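Local structure of MccF (Escherichia coli, 4IIY) at residues K73-V78 against E184-I189; I161-P166 against Q365-E370. The protein probably hydrolyses peptide-type bonds as a carboxypeptidase of the peptidase S66 family, giving self-immunity to microcin C7. The protein carries 1 engineered substitution. All blocks are in the same frame, centred on the assembly; numbering follows the deposited sequence.

Contact 1: residues K73-V78 against E184-I189; sequences KGFKLV and ESFIKI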
# COMPACT_ATOMS: atom_id res chain seq x y z
N LYS B 73 -19.99 -27.53 -16.47
CA LYS B 73 -19.19 -27.40 -17.69
C LYS B 73 -18.34 -28.63 -17.94
O LYS B 73 -17.69 -28.73 -18.98
CB LYS B 73 -18.28 -26.17 -17.62
CG LYS B 73 -19.01 -24.84 -17.57
CD LYS B 73 -19.85 -24.59 -18.82
CE LYS B 73 -20.46 -23.20 -18.74
NZ LYS B 73 -21.23 -22.85 -19.96
N GLY B 74 -18.31 -29.55 -16.98
CA GLY B 74 -17.58 -30.79 -17.16
C GLY B 74 -16.26 -30.91 -16.41
O GLY B 74 -15.58 -31.93 -16.53
N PHE B 75 -15.90 -29.89 -15.64
CA PHE B 75 -14.65 -29.92 -14.90
C PHE B 75 -14.77 -30.74 -13.64
O PHE B 75 -15.82 -30.76 -13.00
CB PHE B 75 -14.15 -28.51 -14.58
CG PHE B 75 -13.73 -27.74 -15.79
CD1 PHE B 75 -12.56 -28.07 -16.46
CD2 PHE B 75 -14.51 -26.71 -16.29
CE1 PHE B 75 -12.17 -27.38 -17.60
CE2 PHE B 75 -14.12 -26.01 -17.42
CZ PHE B 75 -12.95 -26.34 -18.07
N LYS B 76 -13.69 -31.43 -13.29
CA LYS B 76 -13.57 -32.08 -12.00
C LYS B 76 -12.84 -31.11 -11.08
O LYS B 76 -11.89 -30.45 -11.50
CB LYS B 76 -12.80 -33.39 -12.14
CG LYS B 76 -13.46 -34.35 -13.12
CD LYS B 76 -12.54 -35.49 -13.54
CE LYS B 76 -13.17 -36.31 -14.66
NZ LYS B 76 -13.55 -35.48 -15.84
N LEU B 77 -13.29 -31.01 -9.84
CA LEU B 77 -12.69 -30.07 -8.90
C LEU B 77 -12.01 -30.77 -7.73
O LEU B 77 -12.53 -31.73 -7.17
CB LEU B 77 -13.74 -29.10 -8.37
CG LEU B 77 -14.54 -28.33 -9.41
CD1 LEU B 77 -15.51 -27.37 -8.73
CD2 LEU B 77 -13.63 -27.58 -10.36
N VAL B 78 -10.82 -30.28 -7.38
CA VAL B 78 -10.12 -30.70 -6.18
C VAL B 78 -10.09 -29.53 -5.20
O VAL B 78 -9.60 -28.44 -5.52
CB VAL B 78 -8.68 -31.16 -6.49
CG1 VAL B 78 -7.89 -31.40 -5.20
CG2 VAL B 78 -8.68 -32.41 -7.35
N GLU B 184 -16.78 -17.58 -21.21
CA GLU B 184 -16.41 -17.66 -22.62
C GLU B 184 -14.96 -17.23 -22.85
O GLU B 184 -14.25 -17.84 -23.64
CB GLU B 184 -17.38 -16.84 -23.46
CG GLU B 184 -18.72 -17.53 -23.66
CD GLU B 184 -19.83 -16.60 -24.08
OE1 GLU B 184 -19.54 -15.54 -24.67
OE2 GLU B 184 -21.01 -16.92 -23.81
N SER B 185 -14.50 -16.19 -22.16
CA SER B 185 -13.11 -15.77 -22.30
C SER B 185 -12.14 -16.78 -21.68
O SER B 185 -11.12 -17.14 -22.28
CB SER B 185 -12.89 -14.38 -21.69
OG SER B 185 -11.53 -13.99 -21.76
N PHE B 186 -12.46 -17.24 -20.47
CA PHE B 186 -11.68 -18.25 -19.76
C PHE B 186 -11.44 -19.47 -20.66
O PHE B 186 -10.30 -19.89 -20.89
CB PHE B 186 -12.44 -18.64 -18.48
CG PHE B 186 -11.86 -19.80 -17.72
CD1 PHE B 186 -10.82 -19.62 -16.82
CD2 PHE B 186 -12.42 -21.07 -17.84
CE1 PHE B 186 -10.33 -20.68 -16.09
CE2 PHE B 186 -11.93 -22.14 -17.12
CZ PHE B 186 -10.89 -21.94 -16.23
N ILE B 187 -12.52 -20.04 -21.18
CA ILE B 187 -12.39 -21.27 -21.96
C ILE B 187 -11.72 -21.01 -23.31
O ILE B 187 -10.92 -21.83 -23.76
CB ILE B 187 -13.76 -22.00 -22.11
CG1 ILE B 187 -13.54 -23.49 -22.43
CG2 ILE B 187 -14.67 -21.31 -23.13
CD1 ILE B 187 -12.96 -24.28 -21.26
N LYS B 188 -11.99 -19.87 -23.94
CA LYS B 188 -11.33 -19.55 -25.21
C LYS B 188 -9.81 -19.41 -25.05
O LYS B 188 -9.03 -20.02 -25.80
CB LYS B 188 -11.91 -18.27 -25.79
CG LYS B 188 -11.27 -17.82 -27.10
CD LYS B 188 -11.60 -18.78 -28.23
CE LYS B 188 -11.14 -18.25 -29.58
NZ LYS B 188 -11.55 -19.17 -30.68
N ILE B 189 -9.40 -18.58 -24.10
CA ILE B 189 -7.99 -18.28 -23.91
C ILE B 189 -7.20 -19.54 -23.56
O ILE B 189 -6.10 -19.76 -24.08
CB ILE B 189 -7.78 -17.22 -22.81
CG1 ILE B 189 -8.34 -15.86 -23.24
CG2 ILE B 189 -6.31 -17.07 -22.46
CD1 ILE B 189 -7.65 -15.27 -24.45

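Contact 2: residues I161-P166 against Q365-E370; sequences ITFYGP and QYLSTE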
# COMPACT_ATOMS: atom_id res chain seq x y z
N ILE B 161 4.47 -18.53 -17.23
CA ILE B 161 3.39 -17.64 -17.64
C ILE B 161 2.13 -18.01 -16.87
O ILE B 161 1.57 -19.10 -17.06
CB ILE B 161 3.16 -17.69 -19.15
CG1 ILE B 161 4.45 -17.31 -19.89
CG2 ILE B 161 1.98 -16.80 -19.54
CD1 ILE B 161 5.05 -15.98 -19.47
N THR B 162 1.75 -17.12 -15.95
CA THR B 162 0.54 -17.25 -15.14
C THR B 162 -0.54 -16.30 -15.68
O THR B 162 -0.28 -15.52 -16.60
CB THR B 162 0.82 -16.93 -13.66
OG1 THR B 162 1.18 -15.54 -13.51
CG2 THR B 162 1.93 -17.81 -13.12
N PHE B 163 -1.75 -16.38 -15.11
CA PHE B 163 -2.92 -15.73 -15.71
C PHE B 163 -3.68 -14.83 -14.76
O PHE B 163 -4.04 -15.25 -13.65
CB PHE B 163 -3.86 -16.80 -16.27
CG PHE B 163 -3.25 -17.59 -17.39
CD1 PHE B 163 -3.50 -17.26 -18.70
CD2 PHE B 163 -2.38 -18.64 -17.12
CE1 PHE B 163 -2.89 -17.97 -19.74
CE2 PHE B 163 -1.77 -19.35 -18.14
CZ PHE B 163 -2.03 -19.01 -19.45
N TYR B 164 -3.91 -13.59 -15.20
CA TYR B 164 -4.81 -12.68 -14.51
C TYR B 164 -6.20 -13.01 -15.01
O TYR B 164 -6.51 -12.79 -16.18
CB TYR B 164 -4.47 -11.21 -14.81
CG TYR B 164 -4.84 -10.32 -13.65
CD1 TYR B 164 -4.06 -10.33 -12.49
CD2 TYR B 164 -5.97 -9.50 -13.67
CE1 TYR B 164 -4.37 -9.56 -11.41
CE2 TYR B 164 -6.30 -8.70 -12.58
CZ TYR B 164 -5.49 -8.74 -11.45
OH TYR B 164 -5.76 -8.00 -10.32
N GLY B 165 -7.05 -13.56 -14.15
CA GLY B 165 -8.34 -14.03 -14.60
C GLY B 165 -9.17 -14.54 -13.45
O GLY B 165 -8.86 -14.28 -12.29
N PRO B 166 -10.24 -15.28 -13.78
CA PRO B 166 -11.24 -15.68 -12.78
C PRO B 166 -10.72 -16.36 -11.53
O PRO B 166 -9.84 -17.23 -11.59
CB PRO B 166 -12.11 -16.67 -13.56
CG PRO B 166 -12.05 -16.21 -14.96
CD PRO B 166 -10.71 -15.54 -15.15
N GLN B 365 3.08 -17.00 -27.87
CA GLN B 365 2.59 -18.26 -27.32
C GLN B 365 2.65 -18.24 -25.79
O GLN B 365 3.66 -17.85 -25.20
CB GLN B 365 3.43 -19.42 -27.84
CG GLN B 365 2.95 -20.78 -27.39
CD GLN B 365 3.80 -21.91 -27.95
OE1 GLN B 365 4.70 -21.68 -28.76
NE2 GLN B 365 3.53 -23.13 -27.51
N TYR B 366 1.57 -18.70 -25.16
CA TYR B 366 1.44 -18.59 -23.70
C TYR B 366 1.03 -19.90 -23.02
O TYR B 366 0.95 -19.95 -21.79
CB TYR B 366 0.49 -17.44 -23.34
CG TYR B 366 -0.89 -17.61 -23.93
CD1 TYR B 366 -1.87 -18.34 -23.27
CD2 TYR B 366 -1.21 -17.07 -25.17
CE1 TYR B 366 -3.13 -18.51 -23.81
CE2 TYR B 366 -2.46 -17.23 -25.73
CZ TYR B 366 -3.42 -17.95 -25.05
OH TYR B 366 -4.66 -18.11 -25.64
N LEU B 367 0.77 -20.94 -23.81
CA LEU B 367 0.59 -22.30 -23.31
C LEU B 367 1.28 -23.25 -24.28
O LEU B 367 1.49 -22.90 -25.44
CB LEU B 367 -0.90 -22.67 -23.18
CG LEU B 367 -1.71 -21.96 -22.08
CD1 LEU B 367 -3.21 -22.06 -22.31
CD2 LEU B 367 -1.35 -22.50 -20.71
N SER B 368 1.65 -24.43 -23.79
CA SER B 368 2.23 -25.47 -24.66
C SER B 368 1.23 -25.88 -25.74
O SER B 368 0.02 -25.84 -25.52
CB SER B 368 2.62 -26.69 -23.83
OG SER B 368 3.57 -26.34 -22.84
N THR B 369 1.73 -26.28 -26.90
CA THR B 369 0.85 -26.64 -28.01
C THR B 369 0.12 -27.95 -27.74
O THR B 369 -0.92 -28.22 -28.35
CB THR B 369 1.62 -26.73 -29.34
OG1 THR B 369 2.67 -27.71 -29.22
CG2 THR B 369 2.24 -25.39 -29.69
N GLU B 370 0.65 -28.75 -26.82
CA GLU B 370 0.04 -30.02 -26.46
C GLU B 370 0.23 -30.35 -24.98
O GLU B 370 1.12 -29.80 -24.33
CB GLU B 370 0.61 -31.15 -27.33
O HOH W 1 1.68 -21.05 -19.24

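Contact 1: residues K73-V78 against E184-I189
The ring of F75 points at helix 178-191 and meets I187 at its edge and F186 obliquely. At this edge, close to the ring plane, the CD1 methyl of I187 lies 3.8 Å from CZ of F75. The second aromatic ring is a looser neighbour, with CE2 of F186 4.4 Å from the same CZ of F75. Seen from F186, that CZ arrives at the ring edge, whereas F186 itself approaches the F75 ring obliquely. The two ring planes are inclined by about 78°. F186 also forms an edge-to-face pair with F172.

F75 alone carries the contact for 73-78, with a single ring corner between two consecutive residues of the helix. In I187 the CG1 branch is anti to the backbone N (chi1 -158°), and the bend of the chain at CG1 carries CD1 out to the F75 ring. The interaction is wholly apolar and small, 88 Å² in all, with both phenylalanines buried. I46 of strand 45-49 and L40 of a loop also pack against F75, and Y183, one helical turn before I187, adds a further contact from the same helix.

F75 follows directly on the end of helix 60-72. G74, with a positive phi of 105°, is the first residue to depart from helical geometry and completes a Schellman motif that closes this helix. The chain then enters strand 76-79, which lies parallel to and beside strand 45-49, so that F75 sits at the helix-to-strand corner of a beta-alpha-beta crossover at the margin of the six-stranded sheet.

Contact 2: residues I161-P166 against Q365-E370
Apolar packing between F163 and the pair Y366 and L367 forms the main part of this contact. CD1 of Y366 comes in at the edge of the F163 ring, close to its plane, 3.7 Å from CE1 of F163; the two ring planes are inclined by about 73°. L367 reaches the same end of the ring from an oblique direction, its CD2 methyl 3.8 Å from CZ of F163. The Y366 ring gets there because CG stands between the backbone N and the carbonyl carbon (chi1 59°). A lesser apolar contact joins CG2 of I161 to CB of Y366 at 4.1 Å.

Polar contact across the two segments runs through one water, which donates to both backbone carbonyls, 2.9 Å from O of I161 and 2.9 Å from O of Y366. It thus satisfies two carbonyls of buried residues at once. Within 365-370, NE2 of Q365 donates to O of L367 at 2.9 Å, nearly in its own amide plane, and links the residues on either side of Y366.

The C-terminal tail here packs on I161 and on F163 of strand 162-164, which runs between strands 140-143 and 345-347. P346 of the latter touches I161, F163 and Y366, while L190 of helix 178-191 packs against both F163 and L367.

From the N terminus, the chain passes 73-78 and then 161-166 before reaching 184-189, where contact 1 closes a loop of 105 intervening residues; contact 2 closes only at 365-370, after 198 residues. The two loops therefore cross. Helix 178-191 is the common element, joined by contact 1 to the outermost strand 76-79 and bordered by contact 2, whose strand 162-164 belongs to the same sheet. Their centres lie 13 Å apart, and they touch directly: OH of Y366 is 2.7 Å from O of I189, a probable hydrogen bond, and P166 packs on F186. Together they bring the C-terminal tail, helix 178-191 and two strands of the six-stranded sheet into one packed region.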